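Local coordinates for protein glycosyl hydrolase (PDB 2X8R) that probably cleaves bacterial peptidoglycan as a family 25 lysozyme, hydrolysing the beta-1,4 linkages between N-acetylmuramic acid and N-acetylglucosamine, at residues F18-K22 with G50-L56; S165-P169 with T180-N184. All coordinates share one frame; numbering follows the deposited sequence.

Interaction 1 (F18-K22 with G50-L56); sequences FEAAK and GATKAGL
The F18 ring lies with one face against the backbone of the last helical turn at G50 and A51: the amide N of A51 stands 3.5 Å above the plane, over the ring centre, and the carbonyl carbon of G50 comes to 3.4 Å from F18 CD2. A51 CB covers the same face in a CH-pi contact, 26° off the ring normal. At the edge, near the ring plane, L56 CD1 meets F18 CD1 at 3.6 Å, the side chains crossing at about a right angle. With CG anti to its carbonyl carbon (chi1 -65°), F18 directs the ring across to the facing helix. Glycine suits position 50 because a CB there would run into the ring, and the small A54 lets the helices come close, its CB 3.5 Å from F18 CB.

Toward solvent, E19 and K22 border the apolar centre. The E19 chain bends at chi2, and OE1 comes over the methyl of A54; a water donates to this oxygen and, at 2.8 Å, to G50 O, bridging the helices. K22, CG anti to its backbone N (chi1 -177°), lays its methylenes along the helix end: CD reaches L56 CD2 at 3.6 Å and CE lies 3.4 Å from G55 O. G55, with positive phi, closes helix 44-53 in a Schellman motif, which favours glycine, and L56 turns inward towards F7 and V29 of the barrel strands.

These are neighbouring helices of successive beta-alpha units on the outside of the TIM-barrel-clan fold, helix 18-23 connecting parallel strands 3-9 and 26-35 and helix 44-53 preceding strand 57-63. With water as the polar link, the contact rests mainly on apolar fit; K22 NZ is not bonded to the helix-end carbonyls, though a weak attraction remains possible.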
loop_
_atom_site.group_PDB
_atom_site.type_symbol
_atom_site.label_atom_id
_atom_site.label_comp_id
_atom_site.label_asym_id
_atom_site.label_seq_id
_atom_site.Cartn_x
_atom_site.Cartn_y
_atom_site.Cartn_z
ATOM N N PHE A 18 -8.369 16.523 -5.280
ATOM C CA PHE A 18 -7.004 16.523 -4.763
ATOM C C PHE A 18 -6.520 17.900 -4.286
ATOM O O PHE A 18 -5.763 17.982 -3.328
ATOM C CB PHE A 18 -6.086 15.992 -5.866
ATOM C CG PHE A 18 -6.361 14.576 -6.219
ATOM C CD1 PHE A 18 -5.870 13.544 -5.412
ATOM C CD2 PHE A 18 -7.118 14.242 -7.363
ATOM C CE1 PHE A 18 -6.124 12.214 -5.735
ATOM C CE2 PHE A 18 -7.392 12.892 -7.687
ATOM C CZ PHE A 18 -6.885 11.890 -6.865
ATOM N N GLU A 19 -6.959 18.965 -4.947
ATOM C CA GLU A 19 -6.562 20.328 -4.584
ATOM C C GLU A 19 -7.053 20.592 -3.164
ATOM O O GLU A 19 -6.297 21.113 -2.339
ATOM C CB GLU A 19 -7.208 21.347 -5.541
ATOM C CG GLU A 19 -6.255 22.311 -6.157
ATOM C CD GLU A 19 -5.329 21.614 -7.102
ATOM O OE1 GLU A 19 -5.705 20.513 -7.558
ATOM O OE2 GLU A 19 -4.234 22.133 -7.399
ATOM N N ALA A 20 -8.322 20.223 -2.903
ATOM C CA ALA A 20 -8.915 20.381 -1.564
ATOM C C ALA A 20 -8.194 19.559 -0.500
ATOM O O ALA A 20 -7.946 20.038 0.619
ATOM C CB ALA A 20 -10.385 20.042 -1.569
ATOM N N ALA A 21 -7.866 18.307 -0.836
ATOM C CA ALA A 21 -7.090 17.472 0.101
ATOM C C ALA A 21 -5.743 18.104 0.403
ATOM O O ALA A 21 -5.334 18.175 1.569
ATOM C CB ALA A 21 -6.898 16.084 -0.480
ATOM N N LYS A 22 -5.069 18.603 -0.632
ATOM C CA LYS A 22 -3.748 19.223 -0.436
ATOM C C LYS A 22 -3.876 20.494 0.452
ATOM O O LYS A 22 -3.083 20.708 1.366
ATOM C CB LYS A 22 -3.077 19.527 -1.801
ATOM C CG LYS A 22 -1.626 20.138 -1.701
ATOM C CD LYS A 22 -0.560 19.125 -2.041
ATOM C CE LYS A 22 0.848 19.686 -2.177
ATOM N NZ LYS A 22 1.201 20.528 -1.041
ATOM N N GLY A 50 -4.929 13.346 -11.529
ATOM C CA GLY A 50 -5.447 14.389 -10.623
ATOM C C GLY A 50 -4.466 14.658 -9.483
ATOM O O GLY A 50 -4.178 15.825 -9.144
ATOM N N ALA A 51 -3.924 13.585 -8.898
ATOM C CA ALA A 51 -2.978 13.738 -7.808
ATOM C C ALA A 51 -1.705 14.448 -8.274
ATOM O O ALA A 51 -1.165 15.273 -7.568
ATOM C CB ALA A 51 -2.638 12.361 -7.180
ATOM N N THR A 52 -1.259 14.148 -9.485
ATOM C CA THR A 52 -0.020 14.718 -9.987
ATOM C C THR A 52 -0.187 16.233 -10.153
ATOM O O THR A 52 0.670 17.004 -9.744
ATOM C CB THR A 52 0.357 14.112 -11.308
ATOM O OG1 THR A 52 0.469 12.709 -11.157
ATOM C CG2 THR A 52 1.734 14.628 -11.796
ATOM N N LYS A 53 -1.313 16.628 -10.725
ATOM C CA LYS A 53 -1.542 18.025 -11.063
ATOM C C LYS A 53 -1.668 18.844 -9.786
ATOM O O LYS A 53 -1.271 20.008 -9.740
ATOM C CB LYS A 53 -2.803 18.155 -11.912
ATOM C CG LYS A 53 -2.588 17.779 -13.384
ATOM C CD LYS A 53 -3.863 18.020 -14.149
ATOM C CE LYS A 53 -3.901 19.403 -14.746
ATOM N NZ LYS A 53 -5.153 19.600 -15.556
ATOM N N ALA A 54 -2.231 18.239 -8.750
ATOM C CA ALA A 54 -2.391 18.888 -7.441
ATOM C C ALA A 54 -1.107 19.005 -6.613
ATOM O O ALA A 54 -1.110 19.634 -5.530
ATOM C CB ALA A 54 -3.518 18.174 -6.618
ATOM N N GLY A 55 -0.028 18.395 -7.094
ATOM C CA GLY A 55 1.264 18.442 -6.407
ATOM C C GLY A 55 1.420 17.443 -5.275
ATOM O O GLY A 55 2.284 17.621 -4.431
ATOM N N LEU A 56 0.630 16.375 -5.250
ATOM C CA LEU A 56 0.818 15.348 -4.201
ATOM C C LEU A 56 1.863 14.341 -4.613
ATOM O O LEU A 56 2.023 14.073 -5.799
ATOM C CB LEU A 56 -0.485 14.564 -3.899
ATOM C CG LEU A 56 -1.660 15.388 -3.365
ATOM C CD1 LEU A 56 -2.993 14.625 -3.444
ATOM C CD2 LEU A 56 -1.406 15.648 -1.931
HETATM O O HOH W 1 -5.940 17.959 -9.492
#

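Interaction 2 (S165-P169 with T180-N184); sequences SSSPP and TIWQN
W182 presents one indole face to two consecutive prolines. P169 CD sits over the five-membered ring, 3.4 Å from its centroid and only 4° off the normal, while P168 CA covers the six-membered ring at 3.6 Å. Both are CH-pi contacts, and both carbons are bonded to a proline amide nitrogen, which probably makes their hydrogens somewhat more acidic and suits proline to an aromatic face. On the opposite face N184 CB stands 3.4 Å from the plane, sandwiching the ring. Around the six-membered end of the W182 indole, S166 O lies near the ring plane, and S167 O comes obliquely to 3.1 Å from W182 CZ2. With CG anti to the backbone N (chi1 167°), W182 reaches out from the strand to the turn of residues 165-169.

Serine suits position 165, where OG accepts from S167 N in an ST turn. S165 N to N184 O adds a weak bond between turn and strand.

W182 NE1 donates to A163 O, just beyond strand 159-162. The irregular connection between parallel strands 159-162 and 181-185 passes over the W182 indole, a link of the TIM-barrel-clan fold with no helix between residues 169 and 180.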
loop_
_atom_site.group_PDB
_atom_site.type_symbol
_atom_site.label_atom_id
_atom_site.label_comp_id
_atom_site.label_asym_id
_atom_site.label_seq_id
_atom_site.Cartn_x
_atom_site.Cartn_y
_atom_site.Cartn_z
ATOM N N SER A 165 -8.353 3.905 15.056
ATOM C CA SER A 165 -8.319 4.375 16.431
ATOM C C SER A 165 -7.808 5.787 16.542
ATOM O O SER A 165 -7.148 6.302 15.631
ATOM C CB SER A 165 -7.397 3.495 17.259
ATOM O OG SER A 165 -7.532 3.864 18.634
ATOM N N SER A 166 -8.117 6.429 17.668
ATOM C CA SER A 166 -7.539 7.734 17.958
ATOM C C SER A 166 -6.052 7.592 18.294
ATOM O O SER A 166 -5.268 8.501 18.030
ATOM C CB SER A 166 -8.286 8.410 19.109
ATOM O OG SER A 166 -9.676 8.306 18.907
ATOM N N SER A 167 -5.677 6.446 18.871
ATOM C CA SER A 167 -4.292 6.178 19.284
ATOM C C SER A 167 -3.556 5.369 18.224
ATOM O O SER A 167 -4.185 4.499 17.597
ATOM C CB SER A 167 -4.260 5.305 20.545
ATOM O OG SER A 167 -5.089 5.816 21.590
ATOM N N PRO A 168 -2.229 5.586 18.059
ATOM C CA PRO A 168 -1.449 4.758 17.123
ATOM C C PRO A 168 -1.402 3.283 17.507
ATOM O O PRO A 168 -1.599 2.924 18.673
ATOM C CB PRO A 168 -0.019 5.311 17.244
ATOM C CG PRO A 168 -0.147 6.591 17.952
ATOM C CD PRO A 168 -1.354 6.527 18.792
ATOM N N PRO A 169 -1.074 2.440 16.543
ATOM C CA PRO A 169 -1.156 0.996 16.745
ATOM C C PRO A 169 -0.245 0.519 17.856
ATOM O O PRO A 169 0.890 0.944 17.917
ATOM C CB PRO A 169 -0.625 0.437 15.415
ATOM C CG PRO A 169 -0.861 1.474 14.444
ATOM C CD PRO A 169 -0.835 2.792 15.126
ATOM N N THR A 180 5.634 2.538 9.001
ATOM C CA THR A 180 6.004 3.703 8.186
ATOM C C THR A 180 4.773 4.575 7.921
ATOM O O THR A 180 4.860 5.779 8.012
ATOM C CB THR A 180 6.674 3.281 6.881
ATOM O OG1 THR A 180 7.866 2.529 7.166
ATOM C CG2 THR A 180 7.024 4.492 5.998
ATOM N N ILE A 181 3.631 3.941 7.624
ATOM C CA ILE A 181 2.345 4.627 7.441
ATOM C C ILE A 181 1.285 3.912 8.276
ATOM O O ILE A 181 1.234 2.685 8.287
ATOM C CB ILE A 181 1.847 4.541 5.978
ATOM C CG1 ILE A 181 2.905 5.037 5.009
ATOM C CG2 ILE A 181 0.539 5.328 5.792
ATOM C CD1 ILE A 181 3.278 6.420 5.224
ATOM N N TRP A 182 0.425 4.680 8.943
ATOM C CA TRP A 182 -0.649 4.122 9.768
ATOM C C TRP A 182 -1.943 4.513 9.092
ATOM O O TRP A 182 -2.183 5.703 8.875
ATOM C CB TRP A 182 -0.563 4.806 11.149
ATOM C CG TRP A 182 -1.750 4.610 12.025
ATOM C CD1 TRP A 182 -2.590 3.520 12.047
ATOM C CD2 TRP A 182 -2.213 5.502 13.065
ATOM N NE1 TRP A 182 -3.550 3.685 13.035
ATOM C CE2 TRP A 182 -3.363 4.904 13.641
ATOM C CE3 TRP A 182 -1.808 6.763 13.513
ATOM C CZ2 TRP A 182 -4.090 5.507 14.673
ATOM C CZ3 TRP A 182 -2.525 7.370 14.541
ATOM C CH2 TRP A 182 -3.667 6.733 15.117
ATOM N N GLN A 183 -2.748 3.521 8.708
ATOM C CA GLN A 183 -4.070 3.839 8.184
ATOM C C GLN A 183 -5.018 3.907 9.348
ATOM O O GLN A 183 -5.331 2.886 10.001
ATOM C CB GLN A 183 -4.511 2.819 7.132
ATOM C CG GLN A 183 -5.826 3.211 6.409
ATOM C CD GLN A 183 -6.323 2.086 5.589
ATOM O OE1 GLN A 183 -6.817 1.086 6.130
ATOM N NE2 GLN A 183 -6.122 2.182 4.267
ATOM N N ASN A 184 -5.386 5.143 9.687
ATOM C CA ASN A 184 -6.009 5.390 10.967
ATOM C C ASN A 184 -7.541 5.422 10.934
ATOM O O ASN A 184 -8.173 5.391 11.999
ATOM C CB ASN A 184 -5.436 6.665 11.598
ATOM C CG ASN A 184 -5.834 7.899 10.856
ATOM O OD1 ASN A 184 -5.446 8.095 9.720
ATOM N ND2 ASN A 184 -6.643 8.747 11.497
#

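How the interactions relate
The two contacts share no elements and lie in different parts of the barrel-like GH25 fold, their centres 23 Å apart and their nearest atoms about 13 Å apart. Interaction 1 is partly buried and joins two helices packed outside strands 3-9 and 26-35; interaction 2 is a surface contact between an irregular loop and strand 181-185. Each sets an aromatic ring against main-chain atoms. In interaction 1, though, small residues admit a phenylalanine to a helix interface bordered by charged side chains, whereas in interaction 2 an exposed loop covers one face of a buried indole, whose N-H is bonded beyond the two segments.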